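Local coordinates for uncharacterized protein (Bacteroides ovatus, PDB 3SOT), which is of unknown function but probably joins an E-set-like domain of the DUF4973 family to a BT_3044-like C-terminal beta domain, at residues P249-T254 with R267-M272; T86-D91 with F114-I119. All coordinates share one frame; numbering follows the deposited sequence.

Contact 1: P249-T254 with R267-M272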
# COMPACT_ATOMS: atom_id res chain seq x y z
N PRO A 249 1.86 -6.60 -33.69
CA PRO A 249 0.69 -6.55 -32.81
C PRO A 249 -0.59 -6.18 -33.58
O PRO A 249 -0.58 -5.42 -34.58
CB PRO A 249 1.07 -5.47 -31.80
CG PRO A 249 1.99 -4.54 -32.56
CD PRO A 249 2.73 -5.41 -33.53
N THR A 250 -1.72 -6.77 -33.14
CA THR A 250 -3.02 -6.60 -33.77
C THR A 250 -4.11 -6.24 -32.75
O THR A 250 -3.89 -6.28 -31.54
CB THR A 250 -3.41 -7.88 -34.53
OG1 THR A 250 -3.38 -8.98 -33.62
CG2 THR A 250 -2.48 -8.18 -35.71
N TYR A 251 -5.27 -5.81 -33.25
CA TYR A 251 -6.41 -5.47 -32.42
C TYR A 251 -7.69 -5.92 -33.11
O TYR A 251 -7.75 -5.93 -34.35
CB TYR A 251 -6.45 -3.97 -32.09
CG TYR A 251 -6.98 -3.05 -33.17
CD1 TYR A 251 -6.13 -2.55 -34.16
CD2 TYR A 251 -8.29 -2.58 -33.14
CE1 TYR A 251 -6.59 -1.64 -35.12
CE2 TYR A 251 -8.76 -1.69 -34.09
CZ TYR A 251 -7.91 -1.21 -35.08
OH TYR A 251 -8.38 -0.33 -36.02
N SER A 252 -8.68 -6.33 -32.32
CA SER A 252 -9.98 -6.72 -32.85
C SER A 252 -11.06 -5.98 -32.09
O SER A 252 -11.00 -5.84 -30.86
CB SER A 252 -10.20 -8.24 -32.81
OG SER A 252 -10.35 -8.75 -31.50
N SER A 253 -12.01 -5.44 -32.84
CA SER A 253 -13.12 -4.68 -32.28
C SER A 253 -14.41 -5.45 -32.58
O SER A 253 -14.70 -5.76 -33.73
CB SER A 253 -13.12 -3.27 -32.85
OG SER A 253 -14.05 -2.45 -32.15
N THR A 254 -15.13 -5.86 -31.51
CA THR A 254 -16.35 -6.65 -31.62
C THR A 254 -17.44 -6.02 -30.73
O THR A 254 -17.16 -5.22 -29.84
CB THR A 254 -16.08 -8.13 -31.26
OG1 THR A 254 -17.23 -8.90 -31.62
CG2 THR A 254 -15.79 -8.37 -29.80
N ARG A 267 -19.17 -2.78 -26.32
CA ARG A 267 -18.10 -2.63 -27.30
C ARG A 267 -16.81 -3.09 -26.72
O ARG A 267 -16.35 -2.53 -25.71
CB ARG A 267 -17.97 -1.19 -27.80
CG ARG A 267 -18.96 -0.82 -28.90
CD ARG A 267 -18.51 0.46 -29.58
NE ARG A 267 -19.24 0.68 -30.84
CZ ARG A 267 -20.25 1.53 -30.99
NH1 ARG A 267 -20.64 2.29 -29.98
NH2 ARG A 267 -20.84 1.65 -32.17
N TYR A 268 -16.21 -4.11 -27.36
CA TYR A 268 -14.92 -4.64 -26.92
C TYR A 268 -13.83 -4.34 -27.94
O TYR A 268 -14.03 -4.53 -29.14
CB TYR A 268 -14.97 -6.16 -26.69
CG TYR A 268 -16.02 -6.63 -25.71
CD1 TYR A 268 -15.73 -6.77 -24.36
CD2 TYR A 268 -17.29 -6.99 -26.14
CE1 TYR A 268 -16.68 -7.21 -23.45
CE2 TYR A 268 -18.26 -7.42 -25.24
CZ TYR A 268 -17.96 -7.52 -23.90
OH TYR A 268 -18.89 -7.95 -23.01
N VAL A 269 -12.66 -3.91 -27.43
CA VAL A 269 -11.45 -3.65 -28.21
C VAL A 269 -10.36 -4.48 -27.57
O VAL A 269 -9.92 -4.17 -26.46
CB VAL A 269 -11.08 -2.14 -28.32
CG1 VAL A 269 -9.77 -1.94 -29.06
CG2 VAL A 269 -12.20 -1.35 -28.99
N GLN A 270 -10.00 -5.60 -28.22
CA GLN A 270 -8.95 -6.51 -27.75
C GLN A 270 -7.64 -6.20 -28.47
O GLN A 270 -7.61 -6.21 -29.69
CB GLN A 270 -9.37 -7.98 -27.98
CG GLN A 270 -8.35 -9.00 -27.47
CD GLN A 270 -8.79 -10.42 -27.69
OE1 GLN A 270 -9.34 -10.79 -28.73
NE2 GLN A 270 -8.50 -11.28 -26.76
N ILE A 271 -6.56 -5.95 -27.73
CA ILE A 271 -5.26 -5.69 -28.34
C ILE A 271 -4.32 -6.85 -27.96
O ILE A 271 -4.19 -7.24 -26.78
CB ILE A 271 -4.66 -4.29 -27.99
CG1 ILE A 271 -4.25 -4.17 -26.50
CG2 ILE A 271 -5.62 -3.18 -28.43
CD1 ILE A 271 -3.56 -2.86 -26.13
N MSE A 272 -3.68 -7.41 -29.00
CA MSE A 272 -2.77 -8.55 -28.95
C MSE A 272 -1.37 -8.13 -29.34
O MSE A 272 -1.15 -7.62 -30.43
CB MSE A 272 -3.30 -9.64 -29.87
CG MSE A 272 -4.56 -10.26 -29.34
SE MSE A 272 -5.64 -10.80 -30.78
CE MSE A 272 -6.42 -9.08 -31.33
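Thr250-Thr254 and Arg267-Met272 run antiparallel, their axes 4.6 Å apart at the closest and their directions 165° apart, with paired backbone bonds at Thr250-Met272, Ser252-Gln270 and Thr254-Tyr268. The bond from Met272 N to Thr250 O is nearly straight, 172° at the hydrogen. Between these pairs, at Tyr251-Ile271 and Ser253-Val269, the alpha C-H groups of Tyr251 and Ser253 approach the carbonyl oxygens of Gln270 and Tyr268, Tyr251 CA lying 3.1 Å from Gln270 O.

One face carries Thr250, Ser252, Thr254, Tyr268, Gln270 and Met272. Met272, present as selenomethionine, bends at its second and third torsions (chi3 -78°), which folds its methyl back over the opposite strand until CE is 3.7 Å from Ser252 N; a flexible, unbranched chain suits this reach. CG2 of Thr254 meets Tyr268 CB at 3.9 Å, and the Tyr268 side chain also packs on Ile290 of the second subunit.

On the other face, Tyr251 lays CB against Ile271 CG2 at 3.8 Å. Its ring leads on to an edge-to-face contact with Phe224, and the hydroxyl bonds to Lys225 O, so one residue serves both an apolar and a polar partner. Val269 and Ile271, both buried, are beta-branched residues that suit an extended strand. The two strands form an antiparallel beta hairpin, and 292-307, pairing with the other edge of 264-279, joins it to the large sheet of the C-terminal region.

Contact 2: T86-D91 with F114-I119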
# COMPACT_ATOMS: atom_id res chain seq x y z
N THR A 86 -2.82 17.83 -10.84
CA THR A 86 -2.11 18.96 -11.42
C THR A 86 -3.13 19.95 -11.97
O THR A 86 -4.09 19.56 -12.64
CB THR A 86 -1.13 18.47 -12.49
OG1 THR A 86 -0.27 17.49 -11.92
CG2 THR A 86 -0.28 19.59 -13.06
N GLU A 87 -2.93 21.24 -11.65
CA GLU A 87 -3.82 22.27 -12.16
C GLU A 87 -3.66 22.33 -13.65
O GLU A 87 -2.53 22.34 -14.15
CB GLU A 87 -3.57 23.63 -11.50
CG GLU A 87 -4.56 24.69 -11.92
CD GLU A 87 -4.24 26.10 -11.51
OE1 GLU A 87 -3.50 26.30 -10.52
OE2 GLU A 87 -4.75 27.03 -12.18
N MSE A 88 -4.78 22.33 -14.37
CA MSE A 88 -4.76 22.37 -15.81
C MSE A 88 -4.11 23.65 -16.31
O MSE A 88 -4.30 24.72 -15.71
CB MSE A 88 -6.18 22.23 -16.36
CG MSE A 88 -6.21 22.03 -17.85
SE MSE A 88 -7.66 20.93 -18.30
CE MSE A 88 -7.31 20.73 -20.14
N GLU A 89 -3.29 23.49 -17.38
CA GLU A 89 -2.54 24.54 -18.08
C GLU A 89 -3.51 25.54 -18.70
O GLU A 89 -4.47 25.11 -19.35
CB GLU A 89 -1.64 23.92 -19.17
CG GLU A 89 -0.63 22.89 -18.68
CD GLU A 89 -0.02 22.03 -19.77
OE1 GLU A 89 -0.78 21.27 -20.43
OE2 GLU A 89 1.23 22.04 -19.90
N GLU A 90 -3.26 26.85 -18.53
CA GLU A 90 -4.11 27.95 -19.02
C GLU A 90 -4.29 27.93 -20.55
O GLU A 90 -5.33 28.39 -21.04
CB GLU A 90 -3.54 29.31 -18.61
CG GLU A 90 -3.49 29.50 -17.10
CD GLU A 90 -2.84 30.76 -16.57
OE1 GLU A 90 -2.70 31.74 -17.33
OE2 GLU A 90 -2.49 30.76 -15.36
N ASP A 91 -3.31 27.38 -21.28
CA ASP A 91 -3.34 27.30 -22.75
C ASP A 91 -4.29 26.18 -23.26
O ASP A 91 -4.62 26.18 -24.45
CB ASP A 91 -1.92 27.05 -23.31
CG ASP A 91 -1.29 25.72 -22.94
OD1 ASP A 91 -0.66 25.63 -21.87
OD2 ASP A 91 -1.40 24.77 -23.76
N PHE A 114 -12.10 23.38 -24.44
CA PHE A 114 -10.79 22.77 -24.27
C PHE A 114 -10.09 22.63 -25.60
O PHE A 114 -10.73 22.42 -26.62
CB PHE A 114 -10.88 21.38 -23.60
CG PHE A 114 -11.45 21.33 -22.20
CD1 PHE A 114 -10.68 21.69 -21.10
CD2 PHE A 114 -12.75 20.86 -21.98
CE1 PHE A 114 -11.21 21.63 -19.80
CE2 PHE A 114 -13.27 20.80 -20.68
CZ PHE A 114 -12.50 21.17 -19.60
N ASN A 115 -8.76 22.79 -25.56
CA ASN A 115 -7.82 22.54 -26.65
C ASN A 115 -6.87 21.49 -26.12
O ASN A 115 -5.93 21.82 -25.39
CB ASN A 115 -7.11 23.82 -27.13
CG ASN A 115 -6.02 23.50 -28.13
OD1 ASN A 115 -6.27 23.03 -29.26
ND2 ASN A 115 -4.76 23.68 -27.69
N LEU A 116 -7.19 20.23 -26.39
CA LEU A 116 -6.45 19.11 -25.80
C LEU A 116 -5.29 18.64 -26.69
O LEU A 116 -4.63 17.68 -26.31
CB LEU A 116 -7.40 17.92 -25.54
CG LEU A 116 -8.64 18.19 -24.69
CD1 LEU A 116 -9.61 17.04 -24.81
CD2 LEU A 116 -8.28 18.55 -23.24
N GLN A 117 -5.00 19.31 -27.81
CA GLN A 117 -3.89 18.91 -28.67
C GLN A 117 -2.58 18.87 -27.88
O GLN A 117 -2.25 19.84 -27.20
CB GLN A 117 -3.74 19.84 -29.89
CG GLN A 117 -2.68 19.36 -30.87
CD GLN A 117 -2.61 20.15 -32.15
OE1 GLN A 117 -3.61 20.69 -32.66
NE2 GLN A 117 -1.44 20.15 -32.76
N ASP A 118 -1.89 17.69 -27.93
CA ASP A 118 -0.59 17.37 -27.32
C ASP A 118 -0.65 17.43 -25.77
O ASP A 118 0.35 17.74 -25.14
CB ASP A 118 0.51 18.33 -27.83
CG ASP A 118 0.67 18.33 -29.35
OD1 ASP A 118 0.79 17.23 -29.94
OD2 ASP A 118 0.72 19.44 -29.94
N ILE A 119 -1.79 17.10 -25.16
CA ILE A 119 -1.89 17.10 -23.69
C ILE A 119 -1.17 15.85 -23.14
O ILE A 119 -1.36 14.75 -23.67
CB ILE A 119 -3.35 17.19 -23.19
CG1 ILE A 119 -3.38 17.48 -21.68
CG2 ILE A 119 -4.17 15.94 -23.59
CD1 ILE A 119 -4.66 18.01 -21.15
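Met88, present as selenomethionine, and Phe114 meet in a Met-aromatic contact inside the DUF4973 region, whose E-set clan is built on an immunoglobulin-like beta sandwich. Each residue lies at or just past the end of a strand, 85-87 and 107-115, and no hydrogen bond joins the two segments.

The tight part is apolar. With CG anti to the backbone N (chi1 -171°) and a bend at chi2, Met88 puts its methyl among three partners: Phe114 CD1, Leu116 CD2 at 3.9 Å from Met88 CE, and Ile119 CD1. The selenium stands 5.0 Å from the centroid of the Phe114 ring, 67° off its normal, hence oblique to the ring. The unbranched, flexible side chain of a methionine can slip between a ring and two branched aliphatic groups. Val154 touches both Met88 and Phe114, and Ile29 and Val31 also pack on the ring. An alanine in place of Phe114 would probably open a gap beside the selenium and leave the Met88 methyl freer to turn.

The loose side lies at Asp91 and Asn115, polar residues suited to a solvent-facing margin. There the closest approach is 4.1 Å, from Asn115 ND2 to Asp91 O, too long for a hydrogen bond. Glu89 forms a salt bridge with Lys92. From Leu116 to Ile119 the chain reverses in a type II turn, closed by Ile119 N on Leu116 O at 3.1 Å, which brings Ile119 back to the core. The shortest touch across the contact is Met88 CE on Phe114 CD1, 3.6 Å.

How the contacts relate
Contacts 1 and 2 belong to different family regions of the chain: contact 2 to the DUF4973 part, contact 1 to the BT_3044-like C-terminal part. They follow one another in sequence and do not touch; their centres are 29 Å apart, their nearest atoms about 18 Å, and they lie on opposite sides of the chain's centre. Their chemistry differs too. Backbone hydrogen bonds knit 249-254 to 267-272, whereas 86-91 and 114-119 meet mainly through side-chain packing, with no hydrogen bond directly between them. Contact 1 also reaches the second subunit, while no other chain of the assembly touches contact 2. With the function unassigned, neither contact can be tied to an active site or ligand.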